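Cytochrome P450 (Novosphingobium aromaticivorans, PDB 3OFT) is a haem-containing member of the cytochrome P450 superfamily, holding its iron protoporphyrin IX within the mostly helical fold of these proteins. Local coordinates at residues A[2-16]-A[37-50]. Numbering follows the deposited sequence.
Sequences IPAHVPADRVVDFDI and PGLVWSTANGGHWI
A parallel edge pairing in the mixed beta sheet of the P450 fold joins Val11 and Val12 to Trp41 and Ser42, closing the beta-alpha-beta unit formed by strand 11-12, helix 26-31 and strand 39-42. Two backbone hydrogen bonds bracket Trp41: its N donates to Arg10 O (2.8 Å), and its O accepts from Val12 N (2.9 Å). Thr43 N continues the pattern to Val12 O. On the face carrying Val11 and Trp41, the indole stands across the N-terminal loop. Val6 CG2 lies over its five-membered ring in a CH-pi contact, 4.2 Å from the ring centroid, while Pro3 CD lies over the same face, also offset toward the rim. Gly47 C and His48 N, where the type I' turn of Ala44 to Gly47 runs into strand 48-51, back the opposite face. Val6 spreads its two branches: CG1, anti to the backbone N (chi1 173°), presses on Trp41 CB at 3.5 Å, and CG2 also reaches Trp49 CZ2. On the other face Val12 packs against Val40. Arg10 bends at chi2 (-60°), bringing CD against Pro37 CB and placing NH1 in the plane of the Leu39 carbonyl, on a lone pair of O (2.9 Å); NH1 also forms a salt bridge with Asp294. Farther along, Ser42 OG donates to Phe14 O (2.6 Å) and accepts from Ala44 N in an ST turn. Asn45 ND2 hydrogen-bonds to Asp15 OD2 (3.0 Å) from above the carboxylate plane, an oxygen that also accepts from Phe17 N. Strand 11-12 is an outermost strand of the sheet, with strand 48-51 beyond strand 39-42, strand 296-298 touching Leu39 and Trp49, and Trp30 of helix 26-31 against Phe14, Ile16 and Ile50.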
# COMPACT_ATOMS: atom_id res chain seq x y z
N ILE A 2 -28.18 8.51 14.54
CA ILE A 2 -27.35 9.49 13.84
C ILE A 2 -26.96 10.66 14.77
O ILE A 2 -27.83 11.29 15.36
CB ILE A 2 -28.14 9.99 12.60
CG1 ILE A 2 -28.53 8.82 11.67
CG2 ILE A 2 -27.38 11.06 11.85
CD1 ILE A 2 -27.48 7.70 11.55
N PRO A 3 -25.64 10.97 14.89
CA PRO A 3 -25.33 12.09 15.80
C PRO A 3 -25.95 13.39 15.29
O PRO A 3 -26.16 13.55 14.08
CB PRO A 3 -23.80 12.17 15.76
CG PRO A 3 -23.36 10.80 15.34
CD PRO A 3 -24.42 10.32 14.39
N ALA A 4 -26.22 14.33 16.20
CA ALA A 4 -26.85 15.60 15.81
C ALA A 4 -26.14 16.39 14.70
O ALA A 4 -26.80 17.08 13.90
CB ALA A 4 -27.09 16.49 17.05
N HIS A 5 -24.80 16.35 14.63
CA HIS A 5 -24.09 17.19 13.67
C HIS A 5 -24.03 16.53 12.27
O HIS A 5 -23.40 17.03 11.38
CB HIS A 5 -22.65 17.48 14.17
CG HIS A 5 -21.86 16.25 14.46
ND1 HIS A 5 -20.68 15.93 13.81
CD2 HIS A 5 -22.13 15.21 15.28
CE1 HIS A 5 -20.23 14.77 14.26
NE2 HIS A 5 -21.11 14.30 15.13
N VAL A 6 -24.65 15.36 12.11
CA VAL A 6 -24.67 14.66 10.84
C VAL A 6 -26.03 14.88 10.18
O VAL A 6 -27.04 14.34 10.65
CB VAL A 6 -24.45 13.16 11.03
CG1 VAL A 6 -24.65 12.40 9.71
CG2 VAL A 6 -23.05 12.90 11.66
N PRO A 7 -26.06 15.65 9.07
CA PRO A 7 -27.34 15.84 8.38
C PRO A 7 -27.87 14.53 7.85
O PRO A 7 -27.08 13.67 7.40
CB PRO A 7 -27.00 16.78 7.23
CG PRO A 7 -25.72 17.43 7.61
CD PRO A 7 -24.97 16.43 8.45
N ALA A 8 -29.18 14.34 7.94
CA ALA A 8 -29.80 13.11 7.48
C ALA A 8 -29.39 12.74 6.06
O ALA A 8 -29.22 11.56 5.75
CB ALA A 8 -31.35 13.19 7.56
N ASP A 9 -29.28 13.74 5.19
CA ASP A 9 -28.99 13.50 3.78
C ASP A 9 -27.54 13.02 3.51
O ASP A 9 -27.25 12.56 2.41
CB ASP A 9 -29.34 14.72 2.92
CG ASP A 9 -28.42 15.93 3.16
OD1 ASP A 9 -28.42 16.83 2.30
OD2 ASP A 9 -27.73 16.02 4.21
N ARG A 10 -26.68 13.11 4.53
CA ARG A 10 -25.30 12.57 4.47
C ARG A 10 -25.16 11.12 4.96
O ARG A 10 -24.05 10.58 4.94
CB ARG A 10 -24.34 13.46 5.29
CG ARG A 10 -24.30 14.96 4.95
CD ARG A 10 -23.89 15.21 3.52
NE ARG A 10 -23.73 16.64 3.19
CZ ARG A 10 -22.57 17.25 2.92
NH1 ARG A 10 -21.41 16.60 2.97
NH2 ARG A 10 -22.57 18.55 2.60
N VAL A 11 -26.23 10.48 5.41
CA VAL A 11 -26.13 9.13 6.01
C VAL A 11 -26.09 8.06 4.94
O VAL A 11 -26.90 8.08 4.01
CB VAL A 11 -27.29 8.82 7.00
CG1 VAL A 11 -27.22 7.37 7.50
CG2 VAL A 11 -27.29 9.80 8.17
N VAL A 12 -25.12 7.14 5.04
CA VAL A 12 -25.05 5.94 4.19
C VAL A 12 -24.80 4.73 5.08
O VAL A 12 -24.44 4.88 6.22
CB VAL A 12 -23.93 6.02 3.12
CG1 VAL A 12 -24.13 7.18 2.17
CG2 VAL A 12 -22.53 6.08 3.77
N ASP A 13 -24.96 3.53 4.55
CA ASP A 13 -24.58 2.37 5.33
C ASP A 13 -23.35 1.64 4.74
O ASP A 13 -23.00 0.53 5.18
CB ASP A 13 -25.78 1.45 5.48
CG ASP A 13 -26.20 0.84 4.17
OD1 ASP A 13 -27.03 -0.11 4.17
OD2 ASP A 13 -25.71 1.31 3.11
N PHE A 14 -22.71 2.26 3.77
CA PHE A 14 -21.45 1.78 3.17
C PHE A 14 -20.47 1.11 4.14
O PHE A 14 -19.98 1.77 5.06
CB PHE A 14 -20.75 2.96 2.47
CG PHE A 14 -19.75 2.55 1.42
CD1 PHE A 14 -20.14 2.41 0.08
CD2 PHE A 14 -18.41 2.37 1.75
CE1 PHE A 14 -19.22 2.08 -0.90
CE2 PHE A 14 -17.47 2.00 0.78
CZ PHE A 14 -17.89 1.89 -0.57
N ASP A 15 -20.18 -0.18 3.92
CA ASP A 15 -19.22 -0.95 4.72
C ASP A 15 -17.86 -0.95 4.01
O ASP A 15 -17.70 -1.61 2.98
CB ASP A 15 -19.70 -2.40 4.87
CG ASP A 15 -18.71 -3.28 5.61
OD1 ASP A 15 -19.05 -4.48 5.73
OD2 ASP A 15 -17.60 -2.85 6.07
N ILE A 16 -16.89 -0.22 4.56
CA ILE A 16 -15.56 -0.12 3.92
C ILE A 16 -14.80 -1.44 3.75
O ILE A 16 -13.92 -1.57 2.86
CB ILE A 16 -14.71 0.96 4.63
CG1 ILE A 16 -14.44 0.52 6.08
CG2 ILE A 16 -15.42 2.32 4.46
CD1 ILE A 16 -14.02 1.64 7.05
N PRO A 37 -23.16 12.93 -1.80
CA PRO A 37 -22.45 14.00 -1.12
C PRO A 37 -20.92 13.70 -1.00
O PRO A 37 -20.52 12.54 -0.96
CB PRO A 37 -23.12 14.04 0.26
CG PRO A 37 -24.48 13.38 0.07
CD PRO A 37 -24.25 12.35 -0.98
N GLY A 38 -20.11 14.75 -0.98
CA GLY A 38 -18.65 14.62 -0.95
C GLY A 38 -18.09 14.22 0.40
O GLY A 38 -16.89 13.98 0.53
N LEU A 39 -18.95 14.17 1.42
CA LEU A 39 -18.57 13.72 2.78
C LEU A 39 -19.81 13.10 3.39
O LEU A 39 -20.83 13.80 3.54
CB LEU A 39 -18.05 14.89 3.62
CG LEU A 39 -17.38 14.70 4.98
CD1 LEU A 39 -16.31 13.60 4.97
CD2 LEU A 39 -16.74 16.03 5.44
N VAL A 40 -19.76 11.79 3.63
CA VAL A 40 -20.93 11.00 4.09
C VAL A 40 -20.62 10.38 5.46
O VAL A 40 -19.44 10.23 5.83
CB VAL A 40 -21.40 9.91 3.05
CG1 VAL A 40 -21.97 10.57 1.80
CG2 VAL A 40 -20.27 8.95 2.64
N TRP A 41 -21.65 10.05 6.22
CA TRP A 41 -21.48 9.39 7.52
C TRP A 41 -22.00 8.00 7.36
O TRP A 41 -23.18 7.83 7.11
CB TRP A 41 -22.32 10.08 8.60
CG TRP A 41 -22.31 9.36 9.93
CD1 TRP A 41 -23.25 8.48 10.39
CD2 TRP A 41 -21.32 9.48 10.95
NE1 TRP A 41 -22.89 8.03 11.67
CE2 TRP A 41 -21.72 8.65 12.03
CE3 TRP A 41 -20.15 10.24 11.08
CZ2 TRP A 41 -20.98 8.54 13.20
CZ3 TRP A 41 -19.41 10.14 12.26
CH2 TRP A 41 -19.84 9.30 13.31
N SER A 42 -21.14 6.98 7.51
CA SER A 42 -21.62 5.61 7.42
C SER A 42 -21.99 5.15 8.81
O SER A 42 -21.28 5.43 9.77
CB SER A 42 -20.56 4.66 6.83
OG SER A 42 -21.00 3.31 6.93
N THR A 43 -23.13 4.45 8.90
CA THR A 43 -23.53 3.84 10.17
C THR A 43 -22.82 2.51 10.46
O THR A 43 -22.83 2.05 11.61
CB THR A 43 -25.03 3.59 10.19
OG1 THR A 43 -25.38 2.86 9.02
CG2 THR A 43 -25.78 4.92 10.18
N ALA A 44 -22.16 1.92 9.45
CA ALA A 44 -21.47 0.64 9.65
C ALA A 44 -20.17 0.89 10.40
O ALA A 44 -19.73 2.06 10.53
CB ALA A 44 -21.20 -0.07 8.30
N ASN A 45 -19.59 -0.19 10.92
CA ASN A 45 -18.29 -0.17 11.60
C ASN A 45 -18.20 0.88 12.70
O ASN A 45 -17.20 1.61 12.81
CB ASN A 45 -17.17 -0.00 10.57
CG ASN A 45 -17.10 -1.17 9.62
OD1 ASN A 45 -16.91 -2.32 10.03
ND2 ASN A 45 -17.36 -0.91 8.35
N GLY A 46 -19.24 0.99 13.51
CA GLY A 46 -19.20 1.90 14.66
C GLY A 46 -19.58 3.35 14.38
O GLY A 46 -19.68 4.15 15.33
N GLY A 47 -19.77 3.70 13.11
CA GLY A 47 -20.15 5.07 12.75
C GLY A 47 -18.93 5.95 12.50
O GLY A 47 -18.12 6.19 13.41
N HIS A 48 -18.80 6.43 11.27
CA HIS A 48 -17.61 7.21 10.86
C HIS A 48 -17.86 7.97 9.55
O HIS A 48 -18.68 7.55 8.72
CB HIS A 48 -16.39 6.27 10.74
CG HIS A 48 -16.43 5.35 9.56
ND1 HIS A 48 -16.86 4.04 9.64
CD2 HIS A 48 -16.06 5.56 8.28
CE1 HIS A 48 -16.77 3.48 8.44
NE2 HIS A 48 -16.33 4.39 7.59
N TRP A 49 -17.11 9.05 9.34
CA TRP A 49 -17.18 9.75 8.08
C TRP A 49 -16.42 9.02 6.99
O TRP A 49 -15.45 8.29 7.25
CB TRP A 49 -16.61 11.17 8.19
CG TRP A 49 -17.30 12.11 9.18
CD1 TRP A 49 -16.91 12.39 10.47
CD2 TRP A 49 -18.48 12.89 8.94
NE1 TRP A 49 -17.78 13.30 11.03
CE2 TRP A 49 -18.76 13.61 10.12
CE3 TRP A 49 -19.34 13.04 7.84
CZ2 TRP A 49 -19.83 14.52 10.21
CZ3 TRP A 49 -20.43 13.92 7.94
CH2 TRP A 49 -20.67 14.63 9.13
N ILE A 50 -16.85 9.24 5.76
CA ILE A 50 -16.10 8.79 4.58
C ILE A 50 -15.95 9.98 3.62
O ILE A 50 -16.97 10.62 3.23
CB ILE A 50 -16.76 7.62 3.81
CG1 ILE A 50 -16.95 6.36 4.67
CG2 ILE A 50 -15.94 7.32 2.54
CD1 ILE A 50 -17.91 5.26 4.07